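Local coordinates for polymerase subunit PA (Dhori virus, PDB 4CGS), which is a subunit of the viral RNA polymerase that probably binds RNA, its N-terminal domain, modelled here, corresponding to the cap-snatching domain of orthomyxoviruses, at residues 14-19 with 37-42; 62-67 with 87-92; 31-36 with 164-169. All coordinates share one frame; numbering follows the deposited sequence. Where two conformers were deposited one is given.

Contact 1 (14-19 with 37-42)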
loop_
_atom_site.group_PDB
_atom_site.type_symbol
_atom_site.label_atom_id
_atom_site.label_comp_id
_atom_site.label_asym_id
_atom_site.label_seq_id
_atom_site.Cartn_x
_atom_site.Cartn_y
_atom_site.Cartn_z
ATOM N N GLU A 14 3.825 15.495 -0.927
ATOM C CA GLU A 14 2.737 15.338 -1.952
ATOM C C GLU A 14 1.840 14.165 -1.663
ATOM O O GLU A 14 0.641 14.274 -1.907
ATOM C CB GLU A 14 3.314 15.342 -3.367
ATOM C CG GLU A 14 4.314 14.230 -3.688
ATOM C CD GLU A 14 5.784 14.482 -3.353
ATOM O OE1 GLU A 14 6.068 15.316 -2.473
ATOM O OE2 GLU A 14 6.612 13.795 -4.025
ATOM N N ILE A 15 2.369 13.088 -1.107
ATOM C CA ILE A 15 1.531 11.957 -0.645
ATOM C C ILE A 15 0.664 12.354 0.534
ATOM O O ILE A 15 -0.527 12.068 0.562
ATOM C CB ILE A 15 2.381 10.690 -0.462
ATOM C CG1 ILE A 15 2.799 10.130 -1.826
ATOM C CG2 ILE A 15 1.612 9.701 0.445
ATOM C CD1 ILE A 15 3.782 8.947 -1.725
ATOM N N TRP A 16 1.230 13.092 1.490
ATOM C CA TRP A 16 0.475 13.593 2.605
ATOM C C TRP A 16 -0.623 14.485 2.113
ATOM O O TRP A 16 -1.795 14.368 2.563
ATOM C CB TRP A 16 1.366 14.305 3.548
ATOM C CG TRP A 16 0.758 14.775 4.838
ATOM C CD1 TRP A 16 0.394 16.063 5.195
ATOM C CD2 TRP A 16 0.513 13.973 5.990
ATOM N NE1 TRP A 16 -0.042 16.086 6.424
ATOM C CE2 TRP A 16 -0.006 14.869 6.999
ATOM C CE3 TRP A 16 0.631 12.642 6.273
ATOM C CZ2 TRP A 16 -0.368 14.416 8.257
ATOM C CZ3 TRP A 16 0.325 12.209 7.545
ATOM C CH2 TRP A 16 -0.174 13.088 8.501
ATOM N N ALA A 17 -0.321 15.378 1.202
ATOM C CA ALA A 17 -1.359 16.269 0.717
ATOM C C ALA A 17 -2.477 15.462 -0.035
ATOM O O ALA A 17 -3.692 15.748 0.086
ATOM C CB ALA A 17 -0.771 17.340 -0.179
ATOM N N LEU A 18 -2.090 14.532 -0.870
ATOM C CA LEU A 18 -3.022 13.735 -1.629
ATOM C C LEU A 18 -3.988 12.965 -0.678
ATOM O O LEU A 18 -5.172 12.743 -0.987
ATOM C CB LEU A 18 -2.311 12.787 -2.637
ATOM C CG LEU A 18 -3.289 12.060 -3.591
ATOM C CD1 LEU A 18 -4.312 13.006 -4.273
ATOM C CD2 LEU A 18 -2.570 11.190 -4.598
ATOM N N SER A 19 -3.465 12.527 0.448
ATOM C CA SER A 19 -4.287 11.823 1.417
ATOM C C SER A 19 -5.461 12.625 1.940
ATOM O O SER A 19 -6.397 12.055 2.515
ATOM C CB SER A 19 -3.495 11.274 2.580
ATOM O OG SER A 19 -3.104 12.249 3.479
ATOM N N VAL A 37 -0.585 5.400 8.438
ATOM C CA VAL A 37 -0.659 4.059 7.850
ATOM C C VAL A 37 -1.180 4.054 6.414
ATOM O O VAL A 37 -0.640 3.343 5.564
ATOM C CB VAL A 37 -1.398 3.065 8.752
ATOM C CG1 VAL A 37 -1.617 1.727 8.046
ATOM C CG2 VAL A 37 -0.621 2.861 10.044
ATOM N N GLU A 38 -2.163 4.898 6.146
ATOM C CA GLU A 38 -2.748 4.947 4.764
ATOM C C GLU A 38 -1.732 5.522 3.799
ATOM O O GLU A 38 -1.591 5.059 2.668
ATOM C CB GLU A 38 -4.052 5.751 4.787
ATOM C CG GLU A 38 -4.882 5.595 3.521
ATOM C CD GLU A 38 -6.226 6.265 3.596
ATOM O OE1 GLU A 38 -6.725 6.567 4.691
ATOM O OE2 GLU A 38 -6.767 6.557 2.496
ATOM N N CYS A 39 -0.973 6.500 4.245
ATOM C CA CYS A 39 0.097 7.030 3.430
ATOM C C CYS A 39 1.225 6.049 3.237
ATOM O O CYS A 39 1.838 5.986 2.179
ATOM C CB CYS A 39 0.683 8.322 3.990
ATOM S SG CYS A 39 -0.400 9.778 3.918
ATOM N N ILE A 40 1.520 5.226 4.237
ATOM C CA ILE A 40 2.480 4.126 4.103
ATOM C C ILE A 40 1.984 3.167 3.027
ATOM O O ILE A 40 2.752 2.738 2.154
ATOM C CB ILE A 40 2.723 3.420 5.448
ATOM C CG1 ILE A 40 3.506 4.349 6.435
ATOM C CG2 ILE A 40 3.527 2.110 5.239
ATOM C CD1 ILE A 40 3.647 3.778 7.830
ATOM N N LYS A 41 0.693 2.776 3.109
ATOM C CA LYS A 41 0.111 1.884 2.121
ATOM C C LYS A 41 0.243 2.450 0.715
ATOM O O LYS A 41 0.634 1.743 -0.206
ATOM C CB LYS A 41 -1.325 1.657 2.467
ATOM C CG LYS A 41 -2.084 0.757 1.488
ATOM C CD LYS A 41 -3.525 0.652 1.923
ATOM C CE LYS A 41 -4.409 -0.013 0.910
ATOM N NZ LYS A 41 -5.772 -0.255 1.548
ATOM N N TYR A 42 -0.052 3.720 0.514
ATOM C CA TYR A 42 0.062 4.353 -0.778
ATOM C C TYR A 42 1.486 4.329 -1.280
ATOM O O TYR A 42 1.769 4.064 -2.462
ATOM C CB TYR A 42 -0.547 5.719 -0.800
ATOM C CG TYR A 42 -0.654 6.332 -2.163
ATOM C CD1 TYR A 42 -1.627 5.862 -3.058
ATOM C CD2 TYR A 42 0.230 7.304 -2.609
ATOM C CE1 TYR A 42 -1.775 6.373 -4.327
ATOM C CE2 TYR A 42 0.100 7.843 -3.897
ATOM C CZ TYR A 42 -0.909 7.412 -4.727
ATOM O OH TYR A 42 -1.043 7.931 -6.003
#
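C39 sits against I15, S19 and W16 where helix 13-18 packs across helix 31-44, a helix-helix contact at a steep angle. The short axes of 14-18 and 37-42 are 9.9 Å apart at their closest and run at 119° to each other. C39 has the most surface buried. Its CB meets CG2 of I15 at 3.9 Å, while its SG turns towards the end of helix 13-18 and lies 3.7 Å from S19 CB. The same sulfur is 3.8 Å from W16 CE3, an oblique sulfur-aromatic contact.

I15 works with two branches. CG2, placed anti to the backbone N, goes to C39, whereas I15 CG1 lies 3.9 Å from Y42 CD2, at the edge of the tyrosine ring and in its plane. L18 reaches the far end of the same ring, its CD2 crossing near the phenol oxygen. W65, from outside the two segments, stacks on the Y42 ring, and the hydroxyl has a weak bond to a bound glycerol. Within 14-19, S19 OG, which also accepts from R35 NE, donates to W16 O at 2.7 Å.

Contact 2 (62-67 with 87-92)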
loop_
_atom_site.group_PDB
_atom_site.type_symbol
_atom_site.label_atom_id
_atom_site.label_comp_id
_atom_site.label_asym_id
_atom_site.label_seq_id
_atom_site.Cartn_x
_atom_site.Cartn_y
_atom_site.Cartn_z
ATOM N N VAL A 62 -2.264 2.040 -10.687
ATOM C CA VAL A 62 -2.570 2.237 -9.288
ATOM C C VAL A 62 -3.951 2.755 -9.162
ATOM O O VAL A 62 -4.238 3.864 -9.632
ATOM C CB VAL A 62 -1.536 3.217 -8.581
ATOM C CG1 VAL A 62 -1.979 3.487 -7.138
ATOM C CG2 VAL A 62 -0.101 2.663 -8.610
ATOM N N ASN A 63 -4.843 1.995 -8.516
ATOM C CA ASN A 63 -6.228 2.435 -8.293
ATOM C C ASN A 63 -6.363 3.158 -6.940
ATOM O O ASN A 63 -7.337 3.884 -6.750
ATOM C CB ASN A 63 -7.180 1.211 -8.279
ATOM C CG ASN A 63 -7.365 0.520 -9.558
ATOM O OD1 ASN A 63 -7.513 -0.705 -9.570
ATOM N ND2 ASN A 63 -7.349 1.258 -10.657
ATOM N N MET A 64 -5.506 2.927 -5.955
ATOM C CA MET A 64 -5.659 3.574 -4.686
ATOM C C MET A 64 -5.683 5.071 -4.839
ATOM O O MET A 64 -4.905 5.649 -5.611
ATOM C CB MET A 64 -4.567 3.176 -3.740
ATOM C CG MET A 64 -4.745 3.702 -2.370
ATOM S SD MET A 64 -3.474 3.086 -1.217
ATOM C CE MET A 64 -3.833 4.066 0.239
ATOM N N TRP A 65 -6.600 5.683 -4.143
ATOM C CA TRP A 65 -6.860 7.141 -4.163
ATOM C C TRP A 65 -7.356 7.668 -5.512
ATOM O O TRP A 65 -7.308 8.875 -5.733
ATOM C CB TRP A 65 -5.660 7.925 -3.625
ATOM C CG TRP A 65 -5.400 7.739 -2.172
ATOM C CD1 TRP A 65 -6.173 7.140 -1.176
ATOM C CD2 TRP A 65 -4.193 8.176 -1.494
ATOM N NE1 TRP A 65 -5.531 7.220 0.030
ATOM C CE2 TRP A 65 -4.365 7.861 -0.088
ATOM C CE3 TRP A 65 -3.059 8.871 -1.885
ATOM C CZ2 TRP A 65 -3.382 8.167 0.823
ATOM C CZ3 TRP A 65 -2.125 9.189 -0.941
ATOM C CH2 TRP A 65 -2.260 8.830 0.374
ATOM N N THR A 66 -7.952 6.798 -6.327
ATOM C CA THR A 66 -8.719 7.158 -7.464
ATOM C C THR A 66 -10.170 6.781 -7.246
ATOM O O THR A 66 -10.488 5.916 -6.394
ATOM C CB THR A 66 -8.223 6.544 -8.768
ATOM O OG1 THR A 66 -8.620 5.147 -8.824
ATOM C CG2 THR A 66 -6.666 6.730 -8.921
ATOM N N PRO A 67 -11.093 7.480 -7.892
ATOM C CA PRO A 67 -12.522 7.137 -7.707
ATOM C C PRO A 67 -12.858 5.759 -8.113
ATOM O O PRO A 67 -12.285 5.310 -9.047
ATOM C CB PRO A 67 -13.242 8.183 -8.586
ATOM C CG PRO A 67 -12.283 9.299 -8.754
ATOM C CD PRO A 67 -10.900 8.703 -8.707
ATOM N N VAL A 87 -12.059 -2.244 -4.672
ATOM C CA VAL A 87 -11.293 -2.493 -5.890
ATOM C C VAL A 87 -9.826 -2.772 -5.533
ATOM O O VAL A 87 -9.302 -2.400 -4.498
ATOM C CB VAL A 87 -11.358 -1.311 -6.916
ATOM C CG1 VAL A 87 -12.785 -0.936 -7.201
ATOM C CG2 VAL A 87 -10.588 -0.098 -6.425
ATOM N N PRO A 88 -9.126 -3.585 -6.372
ATOM C CA PRO A 88 -7.701 -3.804 -6.055
ATOM C C PRO A 88 -6.948 -2.495 -6.012
ATOM O O PRO A 88 -7.206 -1.580 -6.825
ATOM C CB PRO A 88 -7.237 -4.730 -7.183
ATOM C CG PRO A 88 -8.495 -5.303 -7.760
ATOM C CD PRO A 88 -9.533 -4.330 -7.584
ATOM N N ASP A 89 -5.930 -2.421 -5.163
ATOM C CA ASP A 89 -5.063 -1.247 -5.069
ATOM C C ASP A 89 -4.210 -0.997 -6.302
ATOM O O ASP A 89 -3.965 0.139 -6.692
ATOM C CB ASP A 89 -4.202 -1.366 -3.769
ATOM C CG ASP A 89 -5.040 -1.409 -2.552
ATOM O OD1 ASP A 89 -5.857 -0.423 -2.387
ATOM O OD2 ASP A 89 -4.894 -2.329 -1.737
ATOM N N LEU A 90 -3.803 -2.097 -6.957
ATOM C CA LEU A 90 -3.125 -2.027 -8.213
ATOM C C LEU A 90 -3.661 -3.105 -9.184
ATOM O O LEU A 90 -4.125 -4.152 -8.761
ATOM C CB LEU A 90 -1.584 -2.198 -8.132
ATOM C CG LEU A 90 -0.783 -1.432 -7.111
ATOM C CD1 LEU A 90 -0.713 -2.175 -5.774
ATOM C CD2 LEU A 90 0.605 -1.085 -7.641
ATOM N N LEU A 91 -3.579 -2.844 -10.490
ATOM C CA LEU A 91 -3.709 -3.833 -11.507
ATOM C C LEU A 91 -2.308 -4.183 -12.026
ATOM O O LEU A 91 -1.586 -3.277 -12.420
ATOM C CB LEU A 91 -4.617 -3.366 -12.607
ATOM C CG LEU A 91 -6.009 -2.881 -12.290
ATOM C CD1 LEU A 91 -6.743 -2.499 -13.566
ATOM C CD2 LEU A 91 -6.756 -3.901 -11.423
ATOM N N ASP A 92 -1.941 -5.476 -12.033
ATOM C CA ASP A 92 -0.680 -5.933 -12.527
ATOM C C ASP A 92 -0.949 -6.427 -13.956
ATOM O O ASP A 92 -1.581 -7.473 -14.145
ATOM C CB ASP A 92 -0.181 -7.061 -11.655
ATOM C CG ASP A 92 1.119 -7.660 -12.133
ATOM O OD1 ASP A 92 1.542 -7.459 -13.277
ATOM O OD2 ASP A 92 1.770 -8.383 -11.313
#
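V87 starts the contact by setting its CG2 against N63 CB, at the point where the chain leaves strand 57-62 and runs through a type II turn, N63 to T66, towards helix 68-78. The second segment approaches as a loop and then becomes strand 90-92, the antiparallel neighbour of 57-62 in the mixed sheet, with a classic beta bulge at D89 and L90, both of which face V99.

P88 contributes mainly its carbonyl: P88 O is 3.1 Å from N63 CB, so the N63 side chain rests close on this backbone.

D89 is the centre of the polar contact, and through its backbone, since its CB leads away from the turn. D89 O takes two N-H groups from consecutive residues. N63 N comes in at 2.7 Å from above the carbonyl plane, 39° out of it, while M64 N, at 3.3 Å, lies in the plane on a lone pair. Two donors on one oxygen tie the start of the turn to the bulge. The D89 carboxylate turns to the sheet, where OD2 accepts from V101 N.

L90 then pairs with V62 as a non-hydrogen-bonded antiparallel pair, the CA atoms of L90 and V62 4.4 Å apart. The two side chains run alongside each other on the same face of the sheet. V62 holds CG1 anti to its backbone N (chi1 175°), which leaves CG2, beside that N, to meet L90 CD2 at 3.9 Å.

L91 closes the segment's share: its isobutyl group slants across the N63 side chain, and its backbone bonds to I61 carry the pairing up the strand. The turn is also held from within, as T66 OG1 (2.7 Å) and T66 N (3.0 Å) both donate to N63 O from the same face of its carbonyl plane.

Contact 3 (31-36 with 164-169)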
loop_
_atom_site.group_PDB
_atom_site.type_symbol
_atom_site.label_atom_id
_atom_site.label_comp_id
_atom_site.label_asym_id
_atom_site.label_seq_id
_atom_site.Cartn_x
_atom_site.Cartn_y
_atom_site.Cartn_z
ATOM N N PRO A 31 -7.306 9.089 13.986
ATOM C CA PRO A 31 -7.153 9.550 12.623
ATOM C C PRO A 31 -5.710 9.835 12.197
ATOM O O PRO A 31 -5.326 9.551 11.063
ATOM C CB PRO A 31 -8.014 10.776 12.542
ATOM C CG PRO A 31 -8.179 11.215 14.000
ATOM C CD PRO A 31 -8.210 9.957 14.774
ATOM N N LEU A 32 -4.909 10.411 13.069
ATOM C CA LEU A 32 -3.497 10.670 12.651
ATOM C C LEU A 32 -2.771 9.349 12.361
ATOM O O LEU A 32 -2.090 9.222 11.322
ATOM C CB LEU A 32 -2.763 11.513 13.739
ATOM C CG LEU A 32 -1.269 11.605 13.486
ATOM C CD1 LEU A 32 -0.920 12.276 12.152
ATOM C CD2 LEU A 32 -0.579 12.332 14.646
ATOM N N GLU A 33 -2.913 8.410 13.261
ATOM C CA GLU A 33 -2.265 7.123 13.118
ATOM C C GLU A 33 -2.749 6.444 11.813
ATOM O O GLU A 33 -1.976 5.894 11.050
ATOM C CB GLU A 33 -2.536 6.219 14.286
ATOM C CG GLU A 33 -1.958 6.605 15.653
ATOM C CD GLU A 33 -2.744 7.651 16.443
ATOM O OE1 GLU A 33 -3.631 8.320 15.929
ATOM O OE2 GLU A 33 -2.516 7.742 17.673
ATOM N N ALA A 34 -4.050 6.450 11.618
ATOM C CA ALA A 34 -4.623 5.888 10.431
ATOM C C ALA A 34 -4.182 6.595 9.192
ATOM O O ALA A 34 -3.920 5.926 8.162
ATOM C CB ALA A 34 -6.139 5.850 10.515
ATOM N N ARG A 35 -4.024 7.887 9.199
ATOM C CA ARG A 35 -3.584 8.651 8.025
ATOM C C ARG A 35 -2.150 8.267 7.685
ATOM O O ARG A 35 -1.815 8.100 6.496
ATOM C CB ARG A 35 -3.669 10.143 8.293
ATOM C CG ARG A 35 -3.385 11.029 7.120
ATOM C CD ARG A 35 -3.667 12.473 7.373
ATOM N NE ARG A 35 -3.392 13.270 6.185
ATOM C CZ ARG A 35 -3.470 14.611 6.168
ATOM N NH1 ARG A 35 -3.821 15.240 7.300
ATOM N NH2 ARG A 35 -3.139 15.315 5.071
ATOM N N ILE A 36 -1.285 8.147 8.714
ATOM C CA ILE A 36 0.059 7.719 8.455
ATOM C C ILE A 36 0.111 6.364 7.860
ATOM O O ILE A 36 0.803 6.150 6.868
ATOM C CB ILE A 36 0.924 7.820 9.741
ATOM C CG1 ILE A 36 1.073 9.320 10.152
ATOM C CG2 ILE A 36 2.304 7.201 9.513
ATOM C CD1 ILE A 36 1.650 9.571 11.526
ATOM N N GLU A 164 4.362 3.226 18.839
ATOM C CA GLU A 164 3.466 2.717 19.857
ATOM C C GLU A 164 2.009 3.127 19.559
ATOM O O GLU A 164 1.112 2.285 19.595
ATOM C CB GLU A 164 3.861 3.177 21.250
ATOM C CG GLU A 164 3.031 2.516 22.361
ATOM C CD GLU A 164 3.064 3.229 23.723
ATOM O OE1 GLU A 164 3.531 4.360 23.879
ATOM O OE2 GLU A 164 2.540 2.616 24.668
ATOM N N ARG A 165 1.807 4.390 19.187
ATOM C CA ARG A 165 0.491 4.891 18.822
ATOM C C ARG A 165 -0.085 4.135 17.620
ATOM O O ARG A 165 -1.284 3.792 17.608
ATOM C CB ARG A 165 0.537 6.399 18.574
ATOM C CG ARG A 165 0.679 7.158 19.899
ATOM C CD ARG A 165 0.731 8.639 19.719
ATOM N NE ARG A 165 -0.430 9.117 19.040
ATOM C CZ ARG A 165 -0.625 10.385 18.714
ATOM N NH1 ARG A 165 0.246 11.309 19.117
ATOM N NH2 ARG A 165 -1.717 10.739 18.009
ATOM N N MET A 166 0.721 3.924 16.568
ATOM C CA MET A 166 0.234 3.172 15.418
ATOM C C MET A 166 -0.116 1.719 15.751
ATOM O O MET A 166 -1.029 1.134 15.183
ATOM C CB MET A 166 1.231 3.189 14.258
ATOM C CG MET A 166 1.227 4.518 13.497
ATOM S SD MET A 166 2.278 4.478 12.030
ATOM C CE MET A 166 3.905 4.499 12.750
ATOM N N GLN A 167 0.621 1.126 16.683
ATOM C CA GLN A 167 0.299 -0.205 17.179
ATOM C C GLN A 167 -1.003 -0.244 17.971
ATOM O O GLN A 167 -1.494 -1.308 18.280
ATOM C CB GLN A 167 1.505 -0.793 17.925
ATOM C CG GLN A 167 2.625 -1.092 16.929
ATOM C CD GLN A 167 3.922 -1.699 17.422
ATOM O OE1 GLN A 167 4.368 -1.498 18.596
ATOM N NE2 GLN A 167 4.576 -2.453 16.489
ATOM N N GLU A 168 -1.478 0.929 18.379
ATOM C CA GLU A 168 -2.761 1.093 19.030
ATOM C C GLU A 168 -3.925 1.285 18.066
ATOM O O GLU A 168 -5.059 1.512 18.505
ATOM C CB GLU A 168 -2.731 2.214 20.104
ATOM C CG GLU A 168 -1.786 1.937 21.231
ATOM C CD GLU A 168 -1.561 3.122 22.171
ATOM O OE1 GLU A 168 -1.687 4.282 21.753
ATOM O OE2 GLU A 168 -1.152 2.908 23.328
ATOM N N LEU A 169 -3.695 1.247 16.745
ATOM C CA LEU A 169 -4.798 1.135 15.757
ATOM C C LEU A 169 -5.686 -0.086 16.024
ATOM O O LEU A 169 -5.227 -1.210 16.016
ATOM C CB LEU A 169 -4.255 1.156 14.322
ATOM C CG LEU A 169 -3.950 2.572 13.852
ATOM C CD1 LEU A 169 -3.052 2.637 12.660
ATOM C CD2 LEU A 169 -5.308 3.282 13.586
#
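A bend at chi2 of E33 (81°) and another at chi3 of R165 (57°) bring a carboxylate and a guanidinium together between the start of helix 31-44 and the C-terminal end of the modelled domain. Both chains leave the backbone with CG anti to the carbonyl carbon, then cross at about a right angle. R165 grips side-on with two nitrogens, both on one oxygen: NE is 2.8 Å from E33 OE2 and NH2 is 3.1 Å from that same OE2. The oxygen lies in the guanidinium plane at its edge, yet both donors reach it from above the carboxylate plane, on the same face; the two planes stand 64° apart.

Apolar groups fill in around this salt bridge. L169, the last modelled residue, ends the type I turn from M166 and sets its CG 3.9 Å from E33 CB, with CD2 4.1 Å from A34 CB. One turn on, I36 CG2 meets M166 SD at 3.7 Å, though M166 has two conformers and this contact, resting on one of them, is doubtful. L32 CD2 lies obliquely beside R165 NH2, 3.9 Å off. Nearby, E168 O accepts from R30 NE, a second polar tie to this helix region.

E33 is buried, and a side-on grip by NE and NH2 on one oxygen would be expected to stabilise its negative charge, offsetting the E168 carboxylate, whose OE1 is 5.4 Å from E33 OE2.

In the fold
Helix 31-44 joins contacts 1 and 3, whose segments alternate along the chain: its N-terminal turns face 164-169, and its later turns face helix 13-18. Their centres are about 13 Å apart, and they touch through R35, which bonds S19 OG and W16 O. Contact 1 closes before contact 2 opens, their centres about 14 Å apart, and the two meet where E38 and Y42 receive W65 from the turn after strand 57-62. Contacts 2 and 3 do not touch; their centres are about 23 Å apart, on opposite sides of the chain's centre. Contact 2 is nested inside the long loop closed by contact 3, which brings the C-terminal end of the modelled chain back onto helix 31-44.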